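Local coordinates for putative gamma-hydroxymuconic semialdehyde dehydrogenase (Pseudomonas, PDB 4GO3), which probably oxidises aldehydes such as gamma-hydroxymuconic semialdehyde, using NAD(P)+ as the electron acceptor, at residues Gly65-Lys70 and Val191-Gly196; Val141-Val146 and Leu216-Ile221; Asn404-Leu409 and Val450-Tyr455. The protein carries 2 engineered substitutions. All coordinates share one frame; numbering follows the deposited sequence.

Contact 1 (Gly65-Lys70 and Val191-Gly196)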
loop_
_atom_site.group_PDB
_atom_site.type_symbol
_atom_site.label_atom_id
_atom_site.label_comp_id
_atom_site.label_asym_id
_atom_site.label_seq_id
_atom_site.Cartn_x
_atom_site.Cartn_y
_atom_site.Cartn_z
ATOM N N GLY A 65 3.037 24.376 0.279
ATOM C CA GLY A 65 2.111 24.700 -0.788
ATOM C C GLY A 65 2.530 25.909 -1.604
ATOM O O GLY A 65 2.551 25.855 -2.835
ATOM N N ARG A 66 2.865 26.968 -0.888
ATOM C CA ARG A 66 3.327 28.209 -1.452
ATOM C C ARG A 66 4.524 27.966 -2.342
ATOM O O ARG A 66 4.725 28.652 -3.319
ATOM C CB ARG A 66 3.693 29.155 -0.314
ATOM C CG ARG A 66 3.692 30.611 -0.658
ATOM C CD ARG A 66 5.003 31.264 -0.249
ATOM N NE ARG A 66 4.940 31.939 1.047
ATOM C CZ ARG A 66 5.509 33.113 1.310
ATOM N NH1 ARG A 66 6.177 33.739 0.362
ATOM N NH2 ARG A 66 5.412 33.656 2.515
ATOM N N LEU A 67 5.321 26.976 -2.001
ATOM C CA LEU A 67 6.499 26.683 -2.780
ATOM C C LEU A 67 6.168 25.895 -4.031
ATOM O O LEU A 67 6.807 26.070 -5.035
ATOM C CB LEU A 67 7.530 25.938 -1.938
ATOM C CG LEU A 67 8.471 26.711 -1.036
ATOM C CD1 LEU A 67 9.630 25.879 -0.691
ATOM C CD2 LEU A 67 8.922 27.965 -1.673
ATOM N N LEU A 68 5.176 25.022 -3.950
ATOM C CA LEU A 68 4.714 24.220 -5.075
ATOM C C LEU A 68 3.964 25.102 -6.067
ATOM O O LEU A 68 4.076 24.922 -7.287
ATOM C CB LEU A 68 3.848 23.065 -4.595
ATOM C CG LEU A 68 4.658 21.904 -4.024
ATOM C CD1 LEU A 68 3.809 20.956 -3.211
ATOM C CD2 LEU A 68 5.325 21.170 -5.167
ATOM N N LEU A 69 3.280 26.086 -5.523
ATOM C CA LEU A 69 2.593 27.051 -6.323
ATOM C C LEU A 69 3.569 27.919 -7.065
ATOM O O LEU A 69 3.360 28.192 -8.220
ATOM C CB LEU A 69 1.648 27.868 -5.461
ATOM C CG LEU A 69 0.524 26.992 -4.927
ATOM C CD1 LEU A 69 -0.185 27.619 -3.769
ATOM C CD2 LEU A 69 -0.443 26.607 -6.004
ATOM N N LYS A 70 4.641 28.338 -6.417
ATOM C CA LYS A 70 5.645 29.142 -7.086
ATOM C C LYS A 70 6.305 28.318 -8.152
ATOM O O LYS A 70 6.677 28.825 -9.187
ATOM C CB LYS A 70 6.702 29.626 -6.118
ATOM C CG LYS A 70 6.246 30.689 -5.180
ATOM C CD LYS A 70 6.971 31.988 -5.422
ATOM C CE LYS A 70 8.393 31.953 -4.933
ATOM N NZ LYS A 70 9.161 33.073 -5.552
ATOM N N VAL A 191 13.116 28.809 -6.727
ATOM C CA VAL A 191 11.865 29.297 -6.195
ATOM C C VAL A 191 11.752 29.241 -4.678
ATOM O O VAL A 191 10.845 29.795 -4.102
ATOM C CB VAL A 191 10.741 28.518 -6.810
ATOM C CG1 VAL A 191 10.051 27.718 -5.797
ATOM C CG2 VAL A 191 9.830 29.429 -7.495
ATOM N N GLY A 192 12.677 28.571 -4.025
ATOM C CA GLY A 192 12.780 28.631 -2.578
ATOM C C GLY A 192 12.768 27.301 -1.869
ATOM O O GLY A 192 12.853 27.268 -0.650
ATOM N N PHE A 193 12.674 26.206 -2.600
ATOM C CA PHE A 193 12.671 24.908 -1.956
ATOM C C PHE A 193 13.974 24.797 -1.239
ATOM O O PHE A 193 14.972 25.265 -1.726
ATOM C CB PHE A 193 12.516 23.780 -2.966
ATOM C CG PHE A 193 11.106 23.512 -3.348
ATOM C CD1 PHE A 193 10.476 24.287 -4.287
ATOM C CD2 PHE A 193 10.411 22.496 -2.763
ATOM C CE1 PHE A 193 9.199 24.048 -4.623
ATOM C CE2 PHE A 193 9.131 22.260 -3.109
ATOM C CZ PHE A 193 8.529 23.034 -4.039
ATOM N N PRO A 194 13.966 24.201 -0.064
ATOM C CA PRO A 194 15.179 24.119 0.712
ATOM C C PRO A 194 16.052 23.008 0.201
ATOM O O PRO A 194 15.581 22.100 -0.442
ATOM C CB PRO A 194 14.659 23.800 2.096
ATOM C CG PRO A 194 13.328 24.305 2.108
ATOM C CD PRO A 194 12.798 23.988 0.789
ATOM N N LYS A 195 17.338 23.102 0.479
ATOM C CA LYS A 195 18.297 22.150 -0.021
ATOM C C LYS A 195 18.030 20.792 0.555
ATOM O O LYS A 195 17.669 20.670 1.705
ATOM C CB LYS A 195 19.717 22.602 0.299
ATOM C CG LYS A 195 20.110 22.494 1.741
ATOM C CD LYS A 195 21.527 22.967 1.945
ATOM C CE LYS A 195 22.136 22.349 3.167
ATOM N NZ LYS A 195 23.596 22.169 3.005
ATOM N N GLY A 196 18.202 19.772 -0.261
ATOM C CA GLY A 196 18.001 18.420 0.215
ATOM C C GLY A 196 16.551 17.961 0.263
ATOM O O GLY A 196 16.283 16.782 0.480
#
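Leu-67 and Phe-193 bring their CA atoms to 6.5 Å where helix 61-77 lies against the Schellman motif that closes helix 179-191, Gly-192 being its C-prime residue. The positive phi of Gly-192 (126°) turns the chain out of the helix; with any side chain, CB would be pushed into the preceding carbonyl oxygen, and it would also face Leu-67, which is why glycine fits here. Leu-67 fills the angle of this turn. Its CB makes a CH-pi contact over one face of Phe-193, 3.9 Å from the ring centroid and 22° off the normal, while its CD1 lies 3.5 Å from Gly-192 O and its CD2 turns toward Val-191. Leu-68 reaches the same ring at its edge, with CD2 near the ring plane and 3.9 Å from Phe-193 CZ; the two side chains cross at about a right angle. Trp-56 and Leu-163 also touch Phe-193, placing this flat apolar group among helices 39-57, 61-77 and 151-164. Lys-70 suits the exposed margin because its methylenes can pack while its charged end, probably an ammonium, stays at the surface. A fold in its chain at chi3 (-74°) carries Lys-70 CE to 3.4 Å from Val-191 O.

Contact 2 (Val141-Val146 and Leu216-Ile221)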
loop_
_atom_site.group_PDB
_atom_site.type_symbol
_atom_site.label_atom_id
_atom_site.label_comp_id
_atom_site.label_asym_id
_atom_site.label_seq_id
_atom_site.Cartn_x
_atom_site.Cartn_y
_atom_site.Cartn_z
ATOM N N VAL A 141 11.495 10.163 3.938
ATOM C CA VAL A 141 12.269 10.224 2.722
ATOM C C VAL A 141 11.676 9.235 1.775
ATOM O O VAL A 141 11.569 8.065 2.080
ATOM C CB VAL A 141 13.727 9.847 2.942
ATOM C CG1 VAL A 141 14.454 9.797 1.637
ATOM C CG2 VAL A 141 14.387 10.825 3.851
ATOM N N VAL A 142 11.301 9.735 0.613
ATOM C CA VAL A 142 10.575 8.980 -0.373
ATOM C C VAL A 142 11.446 8.803 -1.588
ATOM O O VAL A 142 12.084 9.733 -2.004
ATOM C CB VAL A 142 9.343 9.767 -0.764
ATOM C CG1 VAL A 142 9.264 9.923 -2.224
ATOM C CG2 VAL A 142 8.134 9.147 -0.213
ATOM N N ALA A 143 11.485 7.610 -2.159
ATOM C CA ALA A 143 12.262 7.381 -3.371
ATOM C C ALA A 143 11.307 7.258 -4.540
ATOM O O ALA A 143 10.241 6.636 -4.435
ATOM C CB ALA A 143 13.126 6.133 -3.248
ATOM N N GLN A 144 11.680 7.870 -5.656
ATOM C CA GLN A 144 10.822 7.863 -6.826
ATOM C C GLN A 144 11.611 7.575 -8.097
ATOM O O GLN A 144 12.544 8.291 -8.456
ATOM C CB GLN A 144 10.079 9.192 -6.941
ATOM C CG GLN A 144 9.373 9.553 -5.666
ATOM C CD GLN A 144 8.529 10.798 -5.794
ATOM O OE1 GLN A 144 8.997 11.837 -6.256
ATOM N NE2 GLN A 144 7.279 10.702 -5.378
ATOM N N ILE A 145 11.221 6.515 -8.778
ATOM C CA ILE A 145 11.838 6.151 -10.029
ATOM C C ILE A 145 10.828 6.413 -11.144
ATOM O O ILE A 145 9.733 5.870 -11.116
ATOM C CB ILE A 145 12.237 4.662 -10.011
ATOM C CG1 ILE A 145 13.174 4.394 -8.828
ATOM C CG2 ILE A 145 12.836 4.252 -11.358
ATOM C CD1 ILE A 145 13.519 2.960 -8.602
ATOM N N VAL A 146 11.179 7.257 -12.111
ATOM C CA VAL A 146 10.243 7.555 -13.195
ATOM C C VAL A 146 10.784 7.084 -14.530
ATOM O O VAL A 146 11.988 7.035 -14.736
ATOM C CB VAL A 146 9.867 9.063 -13.277
ATOM C CG1 VAL A 146 9.719 9.657 -11.884
ATOM C CG2 VAL A 146 10.904 9.825 -14.067
ATOM N N LEU A 216 17.610 1.626 3.361
ATOM C CA LEU A 216 17.033 1.550 4.681
ATOM C C LEU A 216 16.332 2.813 5.131
ATOM O O LEU A 216 15.446 2.749 5.949
ATOM C CB LEU A 216 18.123 1.229 5.700
ATOM C CG LEU A 216 18.938 -0.067 5.675
ATOM C CD1 LEU A 216 19.414 -0.401 7.074
ATOM C CD2 LEU A 216 18.173 -1.214 5.072
ATOM N N ASP A 217 16.733 3.967 4.638
ATOM C CA ASP A 217 16.163 5.210 5.134
ATOM C C ASP A 217 15.070 5.739 4.258
ATOM O O ASP A 217 14.495 6.772 4.539
ATOM C CB ASP A 217 17.219 6.286 5.263
ATOM C CG ASP A 217 18.133 6.054 6.411
ATOM O OD1 ASP A 217 17.656 5.909 7.540
ATOM O OD2 ASP A 217 19.340 6.011 6.179
ATOM N N VAL A 218 14.789 5.022 3.188
ATOM C CA VAL A 218 13.672 5.348 2.348
ATOM C C VAL A 218 12.448 4.629 2.873
ATOM O O VAL A 218 12.461 3.437 3.084
ATOM C CB VAL A 218 13.937 4.986 0.907
ATOM C CG1 VAL A 218 12.661 4.941 0.143
ATOM C CG2 VAL A 218 14.863 5.989 0.306
ATOM N N GLY A 219 11.401 5.398 3.109
ATOM C CA GLY A 219 10.159 4.904 3.663
ATOM C C GLY A 219 9.117 4.466 2.662
ATOM O O GLY A 219 8.147 3.807 3.023
ATOM N N LYS A 220 9.305 4.855 1.419
ATOM C CA LYS A 220 8.411 4.464 0.363
ATOM C C LYS A 220 9.180 4.541 -0.927
ATOM O O LYS A 220 10.003 5.407 -1.096
ATOM C CB LYS A 220 7.215 5.397 0.328
ATOM C CG LYS A 220 6.287 5.204 -0.839
ATOM C CD LYS A 220 5.016 5.956 -0.621
ATOM C CE LYS A 220 3.987 5.532 -1.597
ATOM N NZ LYS A 220 4.710 5.159 -2.780
ATOM N N ILE A 221 8.937 3.615 -1.835
ATOM C CA ILE A 221 9.497 3.730 -3.160
ATOM C C ILE A 221 8.360 3.723 -4.143
ATOM O O ILE A 221 7.565 2.816 -4.164
ATOM C CB ILE A 221 10.483 2.617 -3.488
ATOM C CG1 ILE A 221 10.902 2.706 -4.947
ATOM C CG2 ILE A 221 9.873 1.277 -3.257
ATOM C CD1 ILE A 221 10.628 1.452 -5.694
#
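Ala-143 and Ile-221 form a parallel beta bridge, CA to CA 4.6 Å, joining strands 130-145 and 220-224 in the Rossmann-like sheet of the NAD-binding region; the touching parts run 37° apart. Two backbone bonds hold the segments together: Gly-219 N donates to Val-141 O at 2.9 Å, and Ala-143 N to Lys-220 O at 2.9 Å with a nearly straight N-H...O angle of 177°. Val-142 bonds instead to strand 168-172, leaving segment 141-146 between two neighbours. Beta-branched valines and isoleucines suit these extended, buried backbones. Val-218 straddles two residues: its CG1, set opposite the backbone N (chi1 163°), meets Ala-143 CB at 3.6 Å, and its CG2 lies 4.1 Å from Val-141 CG1. Losing both methyls to a glycine here would probably open a gap beside Ala-143 and Val-141 and give the turn before the strand more freedom to shift. The small Ala-143 lets Ile-221 lie close on the same face. On the other face, Val-142 and Lys-220 run side by side. Next along the chain, Val-146 is an NAD+-binding residue, and Ile-145 touches Lys-172, another such residue, while extending its CD1 to 4.4 Å from Ile-221 CD1.

Contact 3 (Asn404-Leu409 and Val450-Tyr455)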
loop_
_atom_site.group_PDB
_atom_site.type_symbol
_atom_site.label_atom_id
_atom_site.label_comp_id
_atom_site.label_asym_id
_atom_site.label_seq_id
_atom_site.Cartn_x
_atom_site.Cartn_y
_atom_site.Cartn_z
ATOM N N ASN A 404 -9.540 -9.553 -21.121
ATOM C CA ASN A 404 -8.629 -10.625 -21.480
ATOM C C ASN A 404 -7.260 -9.976 -21.533
ATOM O O ASN A 404 -6.750 -9.706 -22.608
ATOM C CB ASN A 404 -9.003 -11.132 -22.865
ATOM C CG ASN A 404 -8.096 -12.233 -23.343
ATOM O OD1 ASN A 404 -7.843 -13.198 -22.624
ATOM N ND2 ASN A 404 -7.596 -12.098 -24.569
ATOM N N THR A 405 -6.724 -9.590 -20.387
ATOM C CA THR A 405 -5.331 -9.157 -20.280
ATOM C C THR A 405 -4.884 -9.136 -18.853
ATOM O O THR A 405 -5.695 -9.153 -17.989
ATOM C CB THR A 405 -5.035 -7.816 -20.975
ATOM O OG1 THR A 405 -5.430 -6.744 -20.146
ATOM C CG2 THR A 405 -5.778 -7.718 -22.202
ATOM N N GLU A 406 -3.604 -9.091 -18.619
ATOM C CA GLU A 406 -3.121 -9.104 -17.267
ATOM C C GLU A 406 -3.118 -7.705 -16.727
ATOM O O GLU A 406 -3.031 -7.501 -15.554
ATOM C CB GLU A 406 -1.734 -9.694 -17.236
ATOM C CG GLU A 406 -1.709 -11.170 -17.489
ATOM C CD GLU A 406 -2.647 -11.867 -16.573
ATOM O OE1 GLU A 406 -3.113 -11.201 -15.644
ATOM O OE2 GLU A 406 -2.939 -13.057 -16.769
ATOM N N TYR A 407 -3.198 -6.745 -17.640
ATOM C CA TYR A 407 -3.109 -5.336 -17.300
ATOM C C TYR A 407 -4.425 -4.817 -16.767
ATOM O O TYR A 407 -5.405 -5.543 -16.702
ATOM C CB TYR A 407 -2.682 -4.524 -18.521
ATOM C CG TYR A 407 -1.329 -4.909 -19.061
ATOM C CD1 TYR A 407 -1.204 -5.875 -20.041
ATOM C CD2 TYR A 407 -0.178 -4.307 -18.587
ATOM C CE1 TYR A 407 0.028 -6.229 -20.535
ATOM C CE2 TYR A 407 1.058 -4.653 -19.076
ATOM C CZ TYR A 407 1.157 -5.615 -20.048
ATOM O OH TYR A 407 2.392 -5.965 -20.535
ATOM N N GLY A 408 -4.440 -3.551 -16.380
ATOM C CA GLY A 408 -5.630 -2.952 -15.817
ATOM C C GLY A 408 -5.372 -1.525 -15.404
ATOM O O GLY A 408 -5.788 -1.093 -14.336
ATOM N N LEU A 409 -4.674 -0.792 -16.260
ATOM C CA LEU A 409 -4.360 0.599 -15.991
ATOM C C LEU A 409 -5.471 1.501 -16.497
ATOM O O LEU A 409 -6.230 2.055 -15.713
ATOM C CB LEU A 409 -3.040 0.981 -16.654
ATOM C CG LEU A 409 -2.450 2.332 -16.269
ATOM C CD1 LEU A 409 -2.437 2.480 -14.770
ATOM C CD2 LEU A 409 -1.059 2.474 -16.842
ATOM N N VAL A 450 -4.564 -1.521 -11.457
ATOM C CA VAL A 450 -5.293 -2.522 -10.734
ATOM C C VAL A 450 -4.611 -3.803 -11.193
ATOM O O VAL A 450 -3.918 -3.816 -12.235
ATOM C CB VAL A 450 -6.777 -2.476 -11.147
ATOM C CG1 VAL A 450 -7.270 -3.843 -11.579
ATOM C CG2 VAL A 450 -7.628 -1.872 -10.035
ATOM N N GLY A 451 -4.757 -4.869 -10.410
ATOM C CA GLY A 451 -4.101 -6.116 -10.746
ATOM C C GLY A 451 -2.599 -5.959 -10.960
ATOM O O GLY A 451 -1.887 -5.412 -10.106
ATOM N N GLN A 452 -2.096 -6.440 -12.080
ATOM C CA GLN A 452 -0.668 -6.415 -12.301
ATOM C C GLN A 452 -0.172 -5.154 -12.958
ATOM O O GLN A 452 0.969 -5.066 -13.327
ATOM C CB GLN A 452 -0.243 -7.617 -13.104
ATOM C CG GLN A 452 -0.956 -8.836 -12.713
ATOM C CD GLN A 452 -0.197 -10.051 -13.091
ATOM O OE1 GLN A 452 0.797 -9.972 -13.790
ATOM N NE2 GLN A 452 -0.652 -11.196 -12.631
ATOM N N SER A 453 -1.047 -4.182 -13.101
ATOM C CA SER A 453 -0.665 -2.842 -13.518
ATOM C C SER A 453 -0.262 -2.060 -12.283
ATOM O O SER A 453 0.198 -0.929 -12.356
ATOM C CB SER A 453 -1.828 -2.139 -14.232
ATOM O OG SER A 453 -2.039 -2.712 -15.506
ATOM N N GLY A 454 -0.469 -2.677 -11.134
ATOM C CA GLY A 454 0.144 -2.202 -9.917
ATOM C C GLY A 454 -0.867 -1.786 -8.897
ATOM O O GLY A 454 -1.974 -2.315 -8.853
ATOM N N TYR A 455 -0.466 -0.833 -8.075
ATOM C CA TYR A 455 -1.339 -0.295 -7.071
ATOM C C TYR A 455 -0.806 1.039 -6.614
ATOM O O TYR A 455 0.299 1.423 -6.984
ATOM C CB TYR A 455 -1.435 -1.248 -5.894
ATOM C CG TYR A 455 -0.130 -1.885 -5.480
ATOM C CD1 TYR A 455 0.786 -1.193 -4.688
ATOM C CD2 TYR A 455 0.169 -3.190 -5.853
ATOM C CE1 TYR A 455 1.974 -1.783 -4.287
ATOM C CE2 TYR A 455 1.347 -3.791 -5.456
ATOM C CZ TYR A 455 2.251 -3.085 -4.670
ATOM O OH TYR A 455 3.439 -3.665 -4.275
#
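Ser-453 meets Gly-408 at the tight heart of this contact, where the loop before strand 411-414 passes the 3-10 turn that leads into strand 454-455. Gly-408 N donates to Ser-453 OG at 2.7 Å, through a bent N-H...O angle of 137°. The serine hydroxyl is also hydrogen-bonded to Gly-249 O, so this buried oxygen has a partner in each of two separate loops. Its chi1 of -72° places OG opposite the carbonyl carbon and turns it to the passing backbone. Serine suits the spot: it is short enough to sit against the chain, yet polar enough to satisfy a buried N-H. Around the hydroxyl, Tyr-407 CB lies 3.6 Å from Ser-453 OG, with the edge of the tyrosine ring turned to the same oxygen, and Leu-409 CB stands 4.0 Å from it. Gly-408 is equally apt, since a CB there would point toward segment 450-455 and crowd Val-450 CG1. Within that segment the turn is closed by Ser-453 N bonding to Val-450 O at 3.0 Å.

Toward solvent the fit slackens. Glu-406 and Gln-452 lie side by side and point the same way, their carboxylate and amide planes 28° apart, but Glu-406 OE1 stays 3.9 Å from Gln-452 NE2. The exposed glutamate is poorly ordered, and the closest approach there is Gln-452 CB to Glu-406 O at 3.7 Å. Gln-452 and Val-450 also pack on Asn-240 and Glu-469 of the second subunit. On the inner side Leu-409 rests against Cys-281 and Glu-247, both NAD+-binding residues, while Tyr-407 OH bonds to the backbone N of Glu-381, a third. Two loops thus meet beside the cofactor site of the aldehyde dehydrogenase fold, one leading into strand 454-455 of the nucleotide-binding sheet, the other into strand 411-414 of the second sheet.

From the N terminus, helix 61-77 supplies the first half of contact 1, whose loop closes only after helix 179-191. Before that closure strand 130-145 opens contact 2, which is completed later, at 216-221, so the two cross along the chain. They do not touch: their nearest atoms are about 7 Å apart, one packing helix 61-77 against the loop that follows helix 179-191, the other joining neighbouring strands of the nucleotide-binding sheet. Contact 3 follows, a shorter loop from 404-409 to 450-455, on the opposite side of the chain's centre from contact 1. Strand 454-455 belongs to the same sheet as contact 2, so contact 3 ties that sheet to the loop before strand 411-414.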